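Local coordinates for protein putative phosphohistidine phosphatase, SixA (Nakamurella multipartita, PDB 4HBZ) that probably removes phosphate from phosphohistidine, as a putative SixA-type phosphatase of the histidine phosphatase superfamily, at residues D64-S69 and Q76-T81; T21-R26 and G58-V63. All blocks are in the same frame, centred on the assembly; numbering follows the deposited sequence. Where two conformers were deposited one is given.

Contact 1: D64-S69 and Q76-T81; sequences DVVVCS and QTLAAT
Val66 and Cys68 of strand 65-69 meet Leu78 of helix 72-81 in a small, buried, apolar strand-to-helix contact on one face of the central sheet. The segments bury 123 Å², both sides summed. Val66 and Leu78 reach toward each other tip to tip: CG1 of Val66 stands 3.9 Å from CD2 of Leu78 and equally far from its CD1, so one valine methyl faces both branches of the leucine. The second valine methyl, CG2, lies 4.1 Å from Leu78 CD1. With CG of Leu78 anti to the backbone N (chi1 177°) the branch point is carried toward the strand, and chi2 near 60° sets the two methyls against the valine. Two residues on, Cys68 SG approaches Leu78 CD2 at 4.2 Å. Val67, between them, directs its CB away. Strand 65-69, helix 72-81 and the parallel strand 86-90 form a beta-alpha-beta unit, and Leu78 touches Val87 of the second strand as well. Behind the leucine, the hydroxyl OG1 of Thr81 donates to Leu78 O at 2.6 Å, meeting a lone pair in the carbonyl plane at a C=O...donor angle of 139°, and also pairs with Ile83 N.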
loop_
_atom_site.group_PDB
_atom_site.type_symbol
_atom_site.label_atom_id
_atom_site.label_comp_id
_atom_site.label_asym_id
_atom_site.label_seq_id
_atom_site.Cartn_x
_atom_site.Cartn_y
_atom_site.Cartn_z
ATOM N N ASP A 64 -8.407 7.868 4.680
ATOM C CA ASP A 64 -8.922 7.960 6.045
ATOM C C ASP A 64 -7.894 7.579 7.096
ATOM O O ASP A 64 -7.850 8.175 8.189
ATOM C CB ASP A 64 -10.174 7.116 6.254
ATOM C CG ASP A 64 -11.292 7.527 5.327
ATOM O OD1 ASP A 64 -11.709 8.729 5.407
ATOM O OD2 ASP A 64 -11.715 6.695 4.485
ATOM N N VAL A 65 -7.090 6.568 6.783
ATOM C CA VAL A 65 -6.143 5.970 7.735
ATOM C C VAL A 65 -4.883 5.554 6.980
ATOM O O VAL A 65 -4.976 5.011 5.877
ATOM C CB VAL A 65 -6.770 4.726 8.405
ATOM C CG1 VAL A 65 -5.805 4.050 9.343
ATOM C CG2 VAL A 65 -8.057 5.113 9.136
ATOM N N VAL A 66 -3.717 5.834 7.561
ATOM C CA VAL A 66 -2.449 5.396 6.988
ATOM C C VAL A 66 -1.842 4.447 8.024
ATOM O O VAL A 66 -1.882 4.720 9.246
ATOM C CB VAL A 66 -1.483 6.565 6.790
ATOM C CG1 VAL A 66 -0.195 6.092 6.144
ATOM C CG2 VAL A 66 -2.132 7.610 5.908
ATOM N N VAL A 67 -1.314 3.329 7.516
ATOM C CA VAL A 67 -0.449 2.419 8.308
ATOM C C VAL A 67 0.944 2.562 7.684
ATOM O O VAL A 67 1.119 2.321 6.462
ATOM C CB VAL A 67 -0.923 0.961 8.316
ATOM C CG1 VAL A 67 -0.145 0.193 9.368
ATOM C CG2 VAL A 67 -2.453 0.868 8.556
ATOM N N CYS A 68 1.943 2.951 8.486
ATOM C CA CYS A 68 3.234 3.332 7.959
ATOM C C CYS A 68 4.380 2.718 8.749
ATOM O O CYS A 68 4.383 2.773 9.960
ATOM C CB CYS A 68 3.349 4.858 8.001
ATOM S SG CYS A 68 4.796 5.580 7.172
ATOM N N SER A 69 5.344 2.134 8.052
ATOM C CA SER A 69 6.596 1.724 8.686
ATOM C C SER A 69 7.261 2.893 9.415
ATOM O O SER A 69 7.225 4.039 8.977
ATOM C CB SER A 69 7.545 1.199 7.618
ATOM O OG SER A 69 8.824 0.986 8.130
ATOM N N GLN A 76 9.048 9.735 5.601
ATOM C CA GLN A 76 9.311 10.842 4.697
ATOM C C GLN A 76 8.507 10.718 3.420
ATOM O O GLN A 76 8.044 11.716 2.851
ATOM C CB GLN A 76 10.810 10.928 4.375
ATOM C CG GLN A 76 11.598 11.451 5.573
ATOM C CD GLN A 76 13.093 11.360 5.379
ATOM O OE1 GLN A 76 13.563 11.031 4.309
ATOM N NE2 GLN A 76 13.871 11.608 6.444
ATOM N N THR A 77 8.319 9.511 2.925
ATOM C CA THR A 77 7.452 9.306 1.776
ATOM C C THR A 77 6.050 9.782 2.100
ATOM O O THR A 77 5.458 10.543 1.356
ATOM C CB THR A 77 7.425 7.812 1.388
ATOM O OG1 THR A 77 8.712 7.408 0.922
ATOM C CG2 THR A 77 6.407 7.574 0.345
ATOM N N LEU A 78 5.550 9.391 3.259
ATOM C CA LEU A 78 4.218 9.856 3.667
ATOM C C LEU A 78 4.160 11.396 3.742
ATOM O O LEU A 78 3.203 12.012 3.247
ATOM C CB LEU A 78 3.808 9.209 4.986
ATOM C CG LEU A 78 2.489 9.669 5.540
ATOM C CD1 LEU A 78 1.326 9.403 4.639
ATOM C CD2 LEU A 78 2.306 9.004 6.905
ATOM N N ALA A 79 5.130 11.998 4.388
ATOM C CA ALA A 79 5.155 13.441 4.544
ATOM C C ALA A 79 5.092 14.082 3.176
ATOM O O ALA A 79 4.353 15.080 2.956
ATOM C CB ALA A 79 6.418 13.855 5.322
ATOM N N ALA A 80 5.860 13.569 2.236
ATOM C CA ALA A 80 5.941 14.192 0.902
ATOM C C ALA A 80 4.630 14.092 0.113
ATOM O O ALA A 80 4.391 14.884 -0.802
ATOM C CB ALA A 80 7.089 13.610 0.084
ATOM N N THR A 81 3.795 13.107 0.431
ATOM C CA THR A 81 2.519 12.954 -0.258
ATOM C C THR A 81 1.564 14.053 0.051
ATOM O O THR A 81 0.589 14.263 -0.689
ATOM C CB THR A 81 1.778 11.616 0.066
ATOM O OG1 THR A 81 1.344 11.644 1.426
ATOM C CG2 THR A 81 2.536 10.408 -0.240
#

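Contact 2: T21-R26 and G58-V63; sequences TLVLMR and GHLPAV
The chain of 58-63 leaves helix 43-59 at Leu60, the first residue with non-helical backbone angles (phi -116°, psi 161°), and runs past the beginning of strand 20-26, where the CA atoms of Thr21 and Pro61 lie 8.3 Å apart. At that spacing the backbones do not pair, and the 135 Å² buried between the segments comes mostly from three residues, Leu60, Thr21 and Val23. One methyl of Leu60, CD1, does the touching. It meets Val23 CG2 at 3.6 Å, the two side chains reaching toward each other tip to tip, and it lies 4.4 Å from Thr21 CG2, a looser approach from the neighbouring position on the same strand face. Leu60 carries CG anti to its carbonyl carbon (chi1 -62°), and its second torsion extends the chain to CD1, which brings this branch to the strand. The other branch, CD2, stays farther off, 4.9 Å from Thr21 CG2. Pro61 also directs its CB toward the strand, but its CD comes only to 4.8 Å from Thr21 OG1. The proline rests instead against Thr114 of the adjoining strand 114-119, where Val63 and Val23 share Leu116. On the other face of strand 20-26, Leu22 and Leu24 pack on helix 123-138. The alternation therefore separates two layers: the chain just leaving helix 43-59 on one face, helix 123-138 on the other. Such a central sheet sandwiched between helices is the three-layer alpha/beta/alpha architecture of the histidine phosphatase fold.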
loop_
_atom_site.group_PDB
_atom_site.type_symbol
_atom_site.label_atom_id
_atom_site.label_comp_id
_atom_site.label_asym_id
_atom_site.label_seq_id
_atom_site.Cartn_x
_atom_site.Cartn_y
_atom_site.Cartn_z
ATOM N N THR A 21 -11.261 0.948 -0.481
ATOM C CA THR A 21 -10.087 1.173 -1.330
ATOM C C THR A 21 -8.826 1.055 -0.500
ATOM O O THR A 21 -8.699 1.708 0.535
ATOM C CB THR A 21 -10.128 2.562 -1.955
ATOM O OG1 THR A 21 -11.336 2.695 -2.772
ATOM C CG2 THR A 21 -8.921 2.846 -2.769
ATOM N N LEU A 22 -7.950 0.194 -0.947
ATOM C CA LEU A 22 -6.670 -0.039 -0.322
ATOM C C LEU A 22 -5.534 0.385 -1.218
ATOM O O LEU A 22 -5.502 0.015 -2.394
ATOM C CB LEU A 22 -6.510 -1.532 -0.028
ATOM C CG LEU A 22 -5.208 -1.967 0.598
ATOM C CD1 LEU A 22 -5.034 -1.364 1.974
ATOM C CD2 LEU A 22 -5.112 -3.505 0.681
ATOM N N VAL A 23 -4.623 1.203 -0.714
ATOM C CA VAL A 23 -3.469 1.658 -1.478
ATOM C C VAL A 23 -2.230 1.068 -0.795
ATOM O O VAL A 23 -2.011 1.306 0.413
ATOM C CB VAL A 23 -3.338 3.188 -1.522
ATOM C CG1 VAL A 23 -2.144 3.557 -2.397
ATOM C CG2 VAL A 23 -4.615 3.790 -2.090
ATOM N N LEU A 24 -1.479 0.275 -1.534
ATOM C CA LEU A 24 -0.264 -0.343 -1.064
ATOM C C LEU A 24 0.930 0.338 -1.711
ATOM O O LEU A 24 1.094 0.210 -2.917
ATOM C CB LEU A 24 -0.258 -1.833 -1.347
ATOM C CG LEU A 24 -1.318 -2.714 -0.725
ATOM C CD1 LEU A 24 -1.188 -4.139 -1.175
ATOM C CD2 LEU A 24 -1.268 -2.553 0.804
HETATM N N MSE A 25 1.746 1.059 -0.941
HETATM C CA MSE A 25 2.836 1.866 -1.470
HETATM C C MSE A 25 4.139 1.383 -0.959
HETATM O O MSE A 25 4.332 1.212 0.253
HETATM C CB MSE A 25 2.602 3.336 -1.076
HETATM C CG MSE A 25 3.666 4.210 -1.718
HETATM SE SE MSE A 25 3.175 6.106 -1.517
HETATM C CE MSE A 25 4.619 6.840 -2.680
ATOM N N ARG A 26 5.096 1.289 -1.866
ATOM C CA ARG A 26 6.507 1.110 -1.481
ATOM C C ARG A 26 7.144 2.497 -1.344
ATOM O O ARG A 26 6.953 3.368 -2.206
ATOM C CB ARG A 26 7.245 0.293 -2.558
ATOM C CG ARG A 26 8.722 0.117 -2.253
ATOM C CD ARG A 26 9.411 -0.634 -3.367
ATOM N NE ARG A 26 10.822 -0.838 -3.070
ATOM C CZ ARG A 26 11.670 -1.454 -3.901
ATOM N NH1 ARG A 26 11.275 -1.938 -5.041
ATOM N NH2 ARG A 26 12.927 -1.659 -3.506
ATOM N N GLY A 58 -5.639 13.704 -6.162
ATOM C CA GLY A 58 -6.433 14.107 -7.291
ATOM C C GLY A 58 -7.357 13.062 -7.848
ATOM O O GLY A 58 -8.300 13.404 -8.574
ATOM N N HIS A 59 -7.104 11.788 -7.558
ATOM C CA HIS A 59 -7.796 10.699 -8.227
ATOM C C HIS A 59 -8.556 9.707 -7.370
ATOM O O HIS A 59 -9.489 9.052 -7.862
ATOM C CB HIS A 59 -6.811 9.885 -9.076
ATOM C CG HIS A 59 -6.284 10.618 -10.244
ATOM N ND1 HIS A 59 -5.177 11.439 -10.191
ATOM C CD2 HIS A 59 -6.743 10.705 -11.512
ATOM C CE1 HIS A 59 -4.959 11.968 -11.381
ATOM N NE2 HIS A 59 -5.884 11.521 -12.199
ATOM N N LEU A 60 -8.209 9.614 -6.082
ATOM C CA LEU A 60 -8.887 8.691 -5.152
ATOM C C LEU A 60 -9.600 9.463 -4.084
ATOM O O LEU A 60 -9.257 10.587 -3.780
ATOM C CB LEU A 60 -7.875 7.765 -4.485
ATOM C CG LEU A 60 -7.074 6.822 -5.378
ATOM C CD1 LEU A 60 -6.274 5.876 -4.475
ATOM C CD2 LEU A 60 -7.944 6.088 -6.344
ATOM N N PRO A 61 -10.575 8.809 -3.420
ATOM C CA PRO A 61 -11.114 9.392 -2.224
ATOM C C PRO A 61 -10.075 9.742 -1.211
ATOM O O PRO A 61 -9.006 9.107 -1.163
ATOM C CB PRO A 61 -12.072 8.289 -1.702
ATOM C CG PRO A 61 -12.366 7.455 -2.897
ATOM C CD PRO A 61 -11.064 7.437 -3.637
ATOM N N ALA A 62 -10.367 10.725 -0.373
ATOM C CA ALA A 62 -9.418 11.116 0.654
ATOM C C ALA A 62 -9.048 9.927 1.528
ATOM O O ALA A 62 -9.898 9.143 1.929
ATOM C CB ALA A 62 -9.992 12.213 1.548
ATOM N N VAL A 63 -7.769 9.788 1.789
ATOM C CA VAL A 63 -7.334 8.684 2.643
ATOM C C VAL A 63 -7.868 8.934 4.062
ATOM O O VAL A 63 -7.733 10.005 4.628
ATOM C CB VAL A 63 -5.798 8.536 2.619
ATOM C CG1 VAL A 63 -5.312 7.597 3.705
ATOM C CG2 VAL A 63 -5.327 8.078 1.251
#

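How the contacts relate
Contacts 1 and 2 follow in series: residues 58-63 lead into strand 65-69. Their centres lie 11 Å apart, and they touch where Thr77 CG2 of contact 1 packs 3.6 Å from CE of selenomethionine Met25 in contact 2. Both draw on the same sheet, and Thr77 and Ala80 touch Ala49 of helix 43-59. Thr77 OG1 also bonds to Ala28 N, just past strand 20-26, and its side chain touches His27. Arg26-His27 corresponds to the Arg-His of the family's RHG motif, with Ala28 in the glycine position, so this strand end probably borders the active site. Ser69 OG, bonded to His120 NE2, probably reaches that site; a glycerol lies about 7 Å from the Thr21 side chain, at the strand's other end.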